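Local coordinates for deacetylase EF_0837 (Enterococcus faecalis, PDB 2ICS), which binds two zinc ions per subunit and acts as an esterase that deacetylates acetyl-(R)-mandelate in vitro, though with very low efficiency, at residues L131-K140 and P169-N180. Numbering follows the deposited sequence.
Sequences LSKVQASLVK and PLELAKQIQQEN
I176 and L172 rise from helix 168-178 to meet V139, A136, V134 and L131, a worked example of how neighbouring outer helices of a TIM barrel, here of the amidohydrolase type, pack through a short apolar seam. The axes of 136-140 and 169-178 cross at -43° with a closest approach of 10.1 Å, and the CA atoms of A136 and I176 lie 5.8 Å apart. I176 touches the other segment with both branches. Its CG2, anti to the backbone N, reaches CG1 of V139 at 3.6 Å, the two side chains crossing at about a right angle, while its CG1 lies 4.0 Å from the CB of A136. Toward the start of the helix, L172 serves the loop and 3-10 turn preceding helix 136-145: a single methyl, CD1, sits against CG1 of V134 at 3.7 Å and also touches CG of L131. L131 extends the apolar row to the ring of P169, which also touches M157 of strand 156-157 in the barrel wall. From a part of the helix that does not face 131-140, K174 forms salt bridges with E204 and D207.

Polar groups finish the seam at its other end. Q175 donates from NE2 to OE2 of E179, nearly along the acceptor's C-O axis, which probably helps to orient the carboxylate whose OE1 rests near the CB of A136. K140 leaves its helix with CG anti to the backbone N (chi1 169°), then bends at chi2 and chi3, bringing its aliphatic part across the side chain of N180. Its ammonium atom NZ thereby donates to the backbone O of E179 at 3.0 Å, tilted 22° from the carbonyl plane.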
loop_
_atom_site.group_PDB
_atom_site.type_symbol
_atom_site.label_atom_id
_atom_site.label_comp_id
_atom_site.label_asym_id
_atom_site.label_seq_id
_atom_site.Cartn_x
_atom_site.Cartn_y
_atom_site.Cartn_z
ATOM N N LEU A 131 -26.730 -2.104 7.417
ATOM C CA LEU A 131 -26.712 -1.218 6.259
ATOM C C LEU A 131 -27.015 0.261 6.501
ATOM O O LEU A 131 -26.640 1.111 5.691
ATOM C CB LEU A 131 -27.662 -1.755 5.195
ATOM C CG LEU A 131 -27.011 -2.195 3.885
ATOM C CD1 LEU A 131 -25.841 -3.131 4.164
ATOM C CD2 LEU A 131 -28.061 -2.870 3.011
ATOM N N SER A 132 -27.690 0.582 7.598
ATOM C CA SER A 132 -28.005 1.979 7.872
ATOM C C SER A 132 -26.723 2.778 8.082
ATOM O O SER A 132 -26.703 3.994 7.886
ATOM C CB SER A 132 -28.906 2.100 9.109
ATOM O OG SER A 132 -28.264 1.606 10.272
ATOM N N LYS A 133 -25.655 2.087 8.476
ATOM C CA LYS A 133 -24.365 2.731 8.710
ATOM C C LYS A 133 -23.708 3.156 7.405
ATOM O O LYS A 133 -22.796 3.983 7.400
ATOM C CB LYS A 133 -23.420 1.785 9.446
ATOM C CG LYS A 133 -23.863 1.372 10.837
ATOM C CD LYS A 133 -22.829 0.426 11.444
ATOM C CE LYS A 133 -23.209 -0.034 12.834
ATOM N NZ LYS A 133 -22.183 -0.971 13.379
ATOM N N VAL A 134 -24.174 2.585 6.302
ATOM C CA VAL A 134 -23.623 2.889 4.990
ATOM C C VAL A 134 -24.425 3.975 4.279
ATOM O O VAL A 134 -25.270 3.678 3.433
ATOM C CB VAL A 134 -23.596 1.622 4.104
ATOM C CG1 VAL A 134 -23.067 1.954 2.718
ATOM C CG2 VAL A 134 -22.727 0.559 4.754
ATOM N N GLN A 135 -24.155 5.232 4.627
ATOM C CA GLN A 135 -24.854 6.364 4.016
ATOM C C GLN A 135 -24.008 7.022 2.934
ATOM O O GLN A 135 -22.963 7.606 3.223
ATOM C CB GLN A 135 -25.211 7.413 5.073
ATOM C CG GLN A 135 -26.243 6.970 6.093
ATOM C CD GLN A 135 -26.586 8.070 7.089
ATOM O OE1 GLN A 135 -27.096 9.133 6.713
ATOM N NE2 GLN A 135 -26.306 7.819 8.366
ATOM N N ALA A 136 -24.465 6.932 1.690
ATOM C CA ALA A 136 -23.745 7.525 0.568
ATOM C C ALA A 136 -23.472 9.008 0.813
ATOM O O ALA A 136 -22.375 9.501 0.544
ATOM C CB ALA A 136 -24.549 7.350 -0.720
ATOM N N SER A 137 -24.478 9.707 1.330
ATOM C CA SER A 137 -24.363 11.132 1.600
ATOM C C SER A 137 -23.203 11.470 2.512
ATOM O O SER A 137 -22.447 12.403 2.242
ATOM C CB SER A 137 -25.657 11.660 2.227
ATOM O OG SER A 137 -26.726 11.585 1.303
ATOM N N LEU A 138 -23.067 10.720 3.599
ATOM C CA LEU A 138 -21.992 10.980 4.546
ATOM C C LEU A 138 -20.619 10.793 3.914
ATOM O O LEU A 138 -19.678 11.515 4.241
ATOM C CB LEU A 138 -22.126 10.073 5.773
ATOM C CG LEU A 138 -23.423 10.192 6.578
ATOM C CD1 LEU A 138 -23.280 9.401 7.872
ATOM C CD2 LEU A 138 -23.722 11.657 6.882
ATOM N N VAL A 139 -20.504 9.830 3.007
ATOM C CA VAL A 139 -19.227 9.580 2.350
ATOM C C VAL A 139 -18.893 10.740 1.424
ATOM O O VAL A 139 -17.760 11.223 1.405
ATOM C CB VAL A 139 -19.251 8.260 1.542
ATOM C CG1 VAL A 139 -17.963 8.111 0.747
ATOM C CG2 VAL A 139 -19.411 7.076 2.491
ATOM N N LYS A 140 -19.887 11.186 0.662
ATOM C CA LYS A 140 -19.715 12.301 -0.264
ATOM C C LYS A 140 -19.227 13.542 0.477
ATOM O O LYS A 140 -18.328 14.244 0.012
ATOM C CB LYS A 140 -21.040 12.613 -0.968
ATOM C CG LYS A 140 -21.027 13.923 -1.747
ATOM C CD LYS A 140 -21.104 13.713 -3.252
ATOM C CE LYS A 140 -22.503 13.337 -3.689
ATOM N NZ LYS A 140 -22.605 13.320 -5.172
ATOM N N PRO A 169 -23.395 -4.604 -0.089
ATOM C CA PRO A 169 -22.487 -3.519 0.307
ATOM C C PRO A 169 -21.566 -3.061 -0.820
ATOM O O PRO A 169 -21.247 -1.874 -0.926
ATOM C CB PRO A 169 -21.715 -4.127 1.477
ATOM C CG PRO A 169 -22.728 -5.063 2.084
ATOM C CD PRO A 169 -23.296 -5.731 0.857
ATOM N N LEU A 170 -21.140 -4.002 -1.659
ATOM C CA LEU A 170 -20.262 -3.671 -2.772
ATOM C C LEU A 170 -21.010 -2.851 -3.817
ATOM O O LEU A 170 -20.460 -1.902 -4.372
ATOM C CB LEU A 170 -19.688 -4.947 -3.404
ATOM C CG LEU A 170 -18.689 -4.766 -4.559
ATOM C CD1 LEU A 170 -17.521 -3.883 -4.120
ATOM C CD2 LEU A 170 -18.184 -6.129 -5.013
ATOM N N GLU A 171 -22.266 -3.207 -4.081
ATOM C CA GLU A 171 -23.055 -2.460 -5.061
ATOM C C GLU A 171 -23.145 -1.015 -4.599
ATOM O O GLU A 171 -23.034 -0.094 -5.399
ATOM C CB GLU A 171 -24.473 -3.025 -5.186
ATOM C CG GLU A 171 -24.570 -4.394 -5.818
ATOM C CD GLU A 171 -26.011 -4.771 -6.106
ATOM O OE1 GLU A 171 -26.658 -4.067 -6.914
ATOM O OE2 GLU A 171 -26.500 -5.759 -5.521
ATOM N N LEU A 172 -23.361 -0.831 -3.298
ATOM C CA LEU A 172 -23.449 0.500 -2.716
ATOM C C LEU A 172 -22.103 1.204 -2.888
ATOM O O LEU A 172 -22.053 2.407 -3.145
ATOM C CB LEU A 172 -23.796 0.415 -1.224
ATOM C CG LEU A 172 -25.185 -0.097 -0.824
ATOM C CD1 LEU A 172 -25.285 -0.123 0.693
ATOM C CD2 LEU A 172 -26.274 0.800 -1.409
ATOM N N ALA A 173 -21.018 0.446 -2.750
ATOM C CA ALA A 173 -19.677 1.008 -2.899
ATOM C C ALA A 173 -19.491 1.517 -4.329
ATOM O O ALA A 173 -18.983 2.614 -4.544
ATOM C CB ALA A 173 -18.623 -0.048 -2.563
ATOM N N LYS A 174 -19.912 0.721 -5.307
ATOM C CA LYS A 174 -19.792 1.133 -6.700
ATOM C C LYS A 174 -20.659 2.363 -6.997
ATOM O O LYS A 174 -20.278 3.223 -7.790
ATOM C CB LYS A 174 -20.174 -0.025 -7.626
ATOM C CG LYS A 174 -19.196 -1.199 -7.573
ATOM C CD LYS A 174 -17.801 -0.797 -8.066
ATOM C CE LYS A 174 -17.788 -0.542 -9.568
ATOM N NZ LYS A 174 -16.472 -0.022 -10.048
ATOM N N GLN A 175 -21.821 2.446 -6.356
ATOM C CA GLN A 175 -22.723 3.579 -6.546
ATOM C C GLN A 175 -22.063 4.836 -5.988
ATOM O O GLN A 175 -22.045 5.883 -6.635
ATOM C CB GLN A 175 -24.046 3.328 -5.822
ATOM C CG GLN A 175 -25.006 4.506 -5.822
ATOM C CD GLN A 175 -26.173 4.296 -4.874
ATOM O OE1 GLN A 175 -26.898 3.304 -4.978
ATOM N NE2 GLN A 175 -26.362 5.230 -3.943
ATOM N N ILE A 176 -21.530 4.716 -4.775
ATOM C CA ILE A 176 -20.844 5.812 -4.108
ATOM C C ILE A 176 -19.662 6.280 -4.955
ATOM O O ILE A 176 -19.333 7.469 -4.971
ATOM C CB ILE A 176 -20.318 5.372 -2.728
ATOM C CG1 ILE A 176 -21.498 5.027 -1.819
ATOM C CG2 ILE A 176 -19.451 6.475 -2.116
ATOM C CD1 ILE A 176 -21.095 4.421 -0.503
ATOM N N GLN A 177 -19.024 5.341 -5.651
ATOM C CA GLN A 177 -17.887 5.662 -6.507
ATOM C C GLN A 177 -18.395 6.502 -7.670
ATOM O O GLN A 177 -17.789 7.509 -8.045
ATOM C CB GLN A 177 -17.232 4.379 -7.038
ATOM C CG GLN A 177 -16.055 4.622 -7.987
ATOM C CD GLN A 177 -15.405 3.328 -8.474
ATOM O OE1 GLN A 177 -16.059 2.480 -9.085
ATOM N NE2 GLN A 177 -14.113 3.176 -8.205
ATOM N N GLN A 178 -19.521 6.076 -8.229
ATOM C CA GLN A 178 -20.148 6.768 -9.344
ATOM C C GLN A 178 -20.516 8.198 -8.936
ATOM O O GLN A 178 -20.372 9.135 -9.717
ATOM C CB GLN A 178 -21.409 6.013 -9.763
ATOM C CG GLN A 178 -22.108 6.567 -10.993
ATOM C CD GLN A 178 -21.381 6.217 -12.277
ATOM O OE1 GLN A 178 -20.224 6.591 -12.471
ATOM N NE2 GLN A 178 -22.060 5.493 -13.161
ATOM N N GLU A 179 -20.986 8.352 -7.704
ATOM C CA GLU A 179 -21.396 9.653 -7.187
ATOM C C GLU A 179 -20.248 10.589 -6.815
ATOM O O GLU A 179 -20.481 11.763 -6.519
ATOM C CB GLU A 179 -22.305 9.463 -5.967
ATOM C CG GLU A 179 -23.680 8.892 -6.289
ATOM C CD GLU A 179 -24.494 8.579 -5.043
ATOM O OE1 GLU A 179 -24.617 9.461 -4.168
ATOM O OE2 GLU A 179 -25.018 7.448 -4.942
ATOM N N ASN A 180 -19.019 10.083 -6.826
ATOM C CA ASN A 180 -17.875 10.912 -6.473
ATOM C C ASN A 180 -16.729 10.889 -7.486
ATOM O O ASN A 180 -15.577 10.607 -7.143
ATOM C CB ASN A 180 -17.355 10.526 -5.086
ATOM C CG ASN A 180 -18.405 10.705 -4.000
ATOM O OD1 ASN A 180 -19.428 10.018 -3.990
ATOM N ND2 ASN A 180 -18.155 11.633 -3.082
#